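3-keto-5-aminohexanoate cleavage enzyme (Burkholderia xenovorans LB400, PDB 3E49) probably cleaves 3-keto-5-aminohexanoate or a related beta-keto acid, using a zinc ion bound within its TIM barrel. Local coordinates at residues A[238-243]-A[274-279]; A[261-264]-A[268-271]. One frame throughout, in Å; residues are numbered along the deposited sequence. Where two conformers were deposited one is given.

Contact 1 (A[238-243]-A[274-279]); sequences RHQIPL and AAQVRK
Q240 and Q276 meet through their terminal amides, one from each helix. The amide planes stand almost perpendicular, 87° apart, and the two side chains cross at about a right angle. OE1 of Q240 lies over the face of the Q276 amide, 3.2 Å from CD of Q276, and NE2 of Q240 also comes from above that plane to give OE1 of Q276 a weak, bent hydrogen bond (3.3 Å, 141° at the hydrogen). Q240 spans the gap because its chain is fully extended, with CG anti to the backbone N (chi1 -179°).

Both residues are buried, and other bonds hold three of the four amide N and O atoms. NE2 of Q276 donates to the carbonyls of S261 and W263, and its OE1 takes a weak bond from the backbone N of G257, whose own carbonyl weakly receives NE2 of Q240.

Apolar contact is light. CD1 of I241 lies 4.3 Å from CB of K279, the aliphatic root of that lysine; its ammonium group bonds instead to Q282 and to the carbonyl of E285 in the second subunit.

The contact joins the start of helix 240-248 to helix 273-286, two neighbours on the outside of the TIM barrel. Beneath them both glutamines touch V256 of strand 253-256, and I241 and K279 also pack on G286 of the second subunit.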
loop_
_atom_site.group_PDB
_atom_site.type_symbol
_atom_site.label_atom_id
_atom_site.label_comp_id
_atom_site.label_asym_id
_atom_site.label_seq_id
_atom_site.Cartn_x
_atom_site.Cartn_y
_atom_site.Cartn_z
ATOM N N ARG A 238 16.050 4.318 -17.476
ATOM C CA ARG A 238 15.350 5.600 -17.322
ATOM C C ARG A 238 14.766 5.841 -15.934
ATOM O O ARG A 238 14.454 6.972 -15.580
ATOM C CB ARG A 238 14.187 5.739 -18.339
ATOM C CG ARG A 238 12.903 4.962 -18.014
ATOM C CD ARG A 238 11.835 5.232 -19.091
ATOM N NE ARG A 238 10.615 4.417 -18.970
ATOM C CZ ARG A 238 9.429 4.834 -18.517
ATOM N NH1 ARG A 238 9.238 6.086 -18.124
ATOM N NH2 ARG A 238 8.409 3.982 -18.471
ATOM N N HIS A 239 14.600 4.782 -15.152
ATOM C CA HIS A 239 14.009 4.867 -13.804
ATOM C C HIS A 239 15.036 5.209 -12.763
ATOM O O HIS A 239 14.705 5.425 -11.585
ATOM C CB HIS A 239 13.394 3.520 -13.444
ATOM C CG HIS A 239 12.426 3.053 -14.477
ATOM N ND1 HIS A 239 11.255 3.719 -14.708
ATOM C CD2 HIS A 239 12.482 2.042 -15.373
ATOM C CE1 HIS A 239 10.616 3.130 -15.706
ATOM N NE2 HIS A 239 11.334 2.103 -16.122
ATOM N N GLN A 240 16.276 5.306 -13.208
ATOM C CA GLN A 240 17.359 5.579 -12.280
ATOM C C GLN A 240 17.096 6.811 -11.382
ATOM O O GLN A 240 17.154 6.743 -10.150
ATOM C CB GLN A 240 18.646 5.797 -13.056
ATOM C CG GLN A 240 19.889 6.070 -12.143
ATOM C CD GLN A 240 21.151 6.273 -12.976
ATOM O OE1 GLN A 240 21.405 7.372 -13.534
ATOM N NE2 GLN A 240 21.916 5.198 -13.115
ATOM N N ILE A 241 16.920 7.962 -11.996
ATOM C CA ILE A 241 16.768 9.188 -11.215
ATOM C C ILE A 241 15.405 9.309 -10.528
ATOM O O ILE A 241 15.334 9.646 -9.358
ATOM C CB ILE A 241 17.133 10.485 -12.018
ATOM C CG1 ILE A 241 18.527 10.357 -12.620
ATOM C CG2 ILE A 241 16.954 11.743 -11.089
ATOM C CD1 ILE A 241 19.713 10.296 -11.547
ATOM N N PRO A 242 14.294 9.060 -11.237
ATOM C CA PRO A 242 13.032 9.160 -10.516
ATOM C C PRO A 242 12.899 8.292 -9.278
ATOM O O PRO A 242 12.400 8.736 -8.239
ATOM C CB PRO A 242 11.984 8.697 -11.578
ATOM C CG PRO A 242 12.627 9.021 -12.892
ATOM C CD PRO A 242 14.124 8.775 -12.663
ATOM N N LEU A 243 13.294 7.035 -9.368
ATOM C CA LEU A 243 13.166 6.146 -8.214
ATOM C C LEU A 243 14.158 6.546 -7.117
ATOM O O LEU A 243 13.817 6.558 -5.952
ATOM C CB LEU A 243 13.302 4.658 -8.642
ATOM C CG LEU A 243 12.133 4.089 -9.513
ATOM C CD1 LEU A 243 12.381 2.593 -9.820
ATOM C CD2 LEU A 243 10.788 4.262 -8.762
ATOM N N ALA A 274 30.161 10.119 -13.370
ATOM C CA ALA A 274 30.089 11.347 -12.598
ATOM C C ALA A 274 28.921 12.258 -13.012
ATOM O O ALA A 274 28.320 12.921 -12.187
ATOM C CB ALA A 274 31.438 12.095 -12.659
ATOM N N ALA A 275 28.564 12.276 -14.282
ATOM C CA ALA A 275 27.450 13.073 -14.744
ATOM C C ALA A 275 26.188 12.658 -13.974
ATOM O O ALA A 275 25.403 13.512 -13.552
ATOM C CB ALA A 275 27.246 12.853 -16.243
ATOM N N GLN A 276 26.019 11.345 -13.789
ATOM C CA GLN A 276 24.863 10.785 -13.073
ATOM C C GLN A 276 24.884 11.091 -11.588
ATOM O O GLN A 276 23.813 11.310 -10.986
ATOM C CB GLN A 276 24.777 9.285 -13.314
ATOM C CG GLN A 276 24.418 8.923 -14.740
ATOM C CD GLN A 276 24.313 7.430 -14.958
ATOM O OE1 GLN A 276 24.752 6.659 -14.118
ATOM N NE2 GLN A 276 23.683 7.017 -16.065
ATOM N N VAL A 277 26.087 11.132 -10.990
ATOM C CA VAL A 277 26.211 11.501 -9.589
ATOM C C VAL A 277 25.768 12.953 -9.470
ATOM O O VAL A 277 25.067 13.339 -8.522
ATOM C CB VAL A 277 27.662 11.308 -9.051
ATOM C CG1 VAL A 277 27.792 11.846 -7.631
ATOM C CG2 VAL A 277 28.107 9.825 -9.099
ATOM N N ARG A 278 26.177 13.786 -10.415
ATOM C CA ARG A 278 25.769 15.209 -10.377
ATOM C C ARG A 278 24.274 15.389 -10.526
ATOM O O ARG A 278 23.682 16.248 -9.885
ATOM C CB ARG A 278 26.507 16.032 -11.440
ATOM C CG ARG A 278 27.986 16.226 -11.121
ATOM C CD ARG A 278 28.669 17.247 -12.025
ATOM N NE ARG A 278 28.747 16.823 -13.410
ATOM C CZ ARG A 278 29.704 16.081 -13.932
ATOM N NH1 ARG A 278 30.725 15.666 -13.189
ATOM N NH2 ARG A 278 29.636 15.768 -15.214
ATOM N N LYS A 279 23.657 14.576 -11.359
ATOM C CA LYS A 279 22.224 14.695 -11.595
ATOM C C LYS A 279 21.442 14.376 -10.327
ATOM O O LYS A 279 20.591 15.146 -9.927
ATOM C CB LYS A 279 21.787 13.808 -12.760
ATOM C CG LYS A 279 20.485 14.217 -13.450
ATOM C CD LYS A 279 20.673 15.581 -14.119
ATOM C CE LYS A 279 19.449 16.063 -14.855
ATOM N NZ LYS A 279 19.491 17.574 -15.042
#

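Contact 2 (A[261-264]-A[268-271]); sequences SLWI and ELAE
L262 and A270 are joined by a backbone hydrogen bond, from A270 N to L262 O (2.8 Å), that arrives in the carbonyl plane on a lone pair. The same oxygen accepts a second hydrogen bond, from a water that also donates to A270 O (2.8 Å) and so bridges the two residues. A longer CA-H...O contact from L269 CA reaches L262 O as well. Two residues further along, I264 N donates to E268 O over 2.9 Å in a nearly straight bond, 171° at the hydrogen, and CA of W263 lies against that carbonyl too.

These two bonds flank W263 and L269, an antiparallel non-hydrogen-bonded pair, making a short hairpin-like return in the loop that follows strand 253-256 of the TIM barrel. Before the pair, S261 forms an ST turn: its OG accepts from W263 N at 3.2 Å and has a weak further bond with the carbonyl of G237. The carbonyls of S261 and W263 are satisfied from helix 273-286, which ties the loop to that helix.

Although the W263 and L269 side chains start out in diverging directions, they meet at their ends. CD2 of L269 sits over one face of the indole in a CH-pi contact, 4.0 Å from the centroid of the six-membered ring and displaced toward the rim. The E268 carbonyl lies instead at the ring's edge, near its plane. The extended E268 side chain passes along the CG2 methyl of I264, which is placed between backbone N and carbonyl carbon, with E268 CG 3.9 Å from I264 CG2. CB of I264 packs against CB of A270, and Q276 touches both residues from the helix.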
loop_
_atom_site.group_PDB
_atom_site.type_symbol
_atom_site.label_atom_id
_atom_site.label_comp_id
_atom_site.label_asym_id
_atom_site.label_seq_id
_atom_site.Cartn_x
_atom_site.Cartn_y
_atom_site.Cartn_z
ATOM N N SER A 261 22.324 2.326 -15.845
ATOM C CA SER A 261 21.696 3.141 -16.878
ATOM C C SER A 261 22.741 3.755 -17.772
ATOM O O SER A 261 23.723 4.319 -17.287
ATOM C CB SER A 261 20.887 4.302 -16.306
ATOM O OG SER A 261 20.272 5.022 -17.392
ATOM N N LEU A 262 22.514 3.706 -19.078
ATOM C CA LEU A 262 23.438 4.325 -20.021
ATOM C C LEU A 262 23.126 5.804 -20.278
ATOM O O LEU A 262 23.962 6.518 -20.853
ATOM C CB LEU A 262 23.435 3.548 -21.342
ATOM C CG LEU A 262 24.019 2.136 -21.344
ATOM C CD1 LEU A 262 24.041 1.553 -22.673
ATOM C CD2 LEU A 262 25.458 2.193 -20.827
ATOM N N TRP A 263 22.002 6.284 -19.737
ATOM C CA TRP A 263 21.461 7.626 -20.027
ATOM C C TRP A 263 21.606 8.686 -18.972
ATOM O O TRP A 263 21.676 8.401 -17.794
ATOM C CB TRP A 263 19.940 7.525 -20.315
ATOM C CG TRP A 263 19.643 6.357 -21.094
ATOM C CD1 TRP A 263 19.263 5.125 -20.621
ATOM C CD2 TRP A 263 19.762 6.230 -22.511
ATOM N NE1 TRP A 263 19.136 4.244 -21.666
ATOM C CE2 TRP A 263 19.441 4.894 -22.837
ATOM C CE3 TRP A 263 20.102 7.119 -23.536
ATOM C CZ2 TRP A 263 19.447 4.423 -24.153
ATOM C CZ3 TRP A 263 20.117 6.658 -24.835
ATOM C CH2 TRP A 263 19.777 5.322 -25.141
ATOM N N ILE A 264 21.616 9.938 -19.424
ATOM C CA ILE A 264 21.704 11.072 -18.533
ATOM C C ILE A 264 20.454 11.893 -18.625
ATOM O O ILE A 264 20.160 12.693 -17.759
ATOM C CB ILE A 264 22.934 11.937 -18.810
ATOM C CG1 ILE A 264 23.148 12.952 -17.674
ATOM C CG2 ILE A 264 22.834 12.621 -20.197
ATOM C CD1 ILE A 264 23.407 12.340 -16.307
ATOM N N GLU A 268 19.685 10.694 -24.365
ATOM C CA GLU A 268 20.988 11.305 -24.321
ATOM C C GLU A 268 21.871 10.397 -23.464
ATOM O O GLU A 268 21.563 10.133 -22.305
ATOM C CB GLU A 268 20.823 12.683 -23.728
ATOM C CG GLU A 268 21.976 13.597 -23.872
ATOM C CD GLU A 268 21.733 14.953 -23.189
ATOM O OE1 GLU A 268 20.547 15.403 -23.090
ATOM O OE2 GLU A 268 22.751 15.562 -22.762
ATOM N N LEU A 269 22.917 9.854 -24.067
ATOM C CA LEU A 269 23.816 8.985 -23.351
ATOM C C LEU A 269 24.616 9.771 -22.314
ATOM O O LEU A 269 25.033 10.911 -22.561
ATOM C CB LEU A 269 24.792 8.300 -24.314
ATOM C CG LEU A 269 24.236 7.293 -25.313
ATOM C CD1 LEU A 269 25.320 6.930 -26.270
ATOM C CD2 LEU A 269 23.687 6.051 -24.653
ATOM N N ALA A 270 24.800 9.155 -21.153
ATOM C CA ALA A 270 25.638 9.705 -20.103
ATOM C C ALA A 270 27.099 9.595 -20.549
ATOM O O ALA A 270 27.562 8.498 -20.895
ATOM C CB ALA A 270 25.425 8.953 -18.794
ATOM N N GLU A 271 27.818 10.715 -20.538
ATOM C CA GLU A 271 29.225 10.693 -20.951
ATOM C C GLU A 271 30.135 10.125 -19.869
ATOM O O GLU A 271 31.172 9.520 -20.163
ATOM C CB GLU A 271 29.699 12.085 -21.373
ATOM C CG GLU A 271 28.936 12.582 -22.590
ATOM C CD GLU A 271 29.490 13.879 -23.140
ATOM O OE1 GLU A 271 30.451 14.419 -22.555
ATOM O OE2 GLU A 271 28.957 14.343 -24.165
HETATM O O HOH W 1 26.554 6.016 -21.759
#

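In the fold
The centres of contacts 1 and 2 lie about 9 Å apart, on the same side of the chain's centre. Along the sequence, contact 2 is nested within contact 1: helix 240-248 leads to strand 253-256, then to the loop and short strand 268-269, and finally to helix 273-286. Q276 serves both, since the amide that meets Q240 also holds the loop, while CD1 of I264 packs on the A275 carbonyl and CB of S261 on NE2 of Q240. E259, which binds zinc with H50 and H52, lies in the same loop just before 261-264, inside the span closed by contact 1.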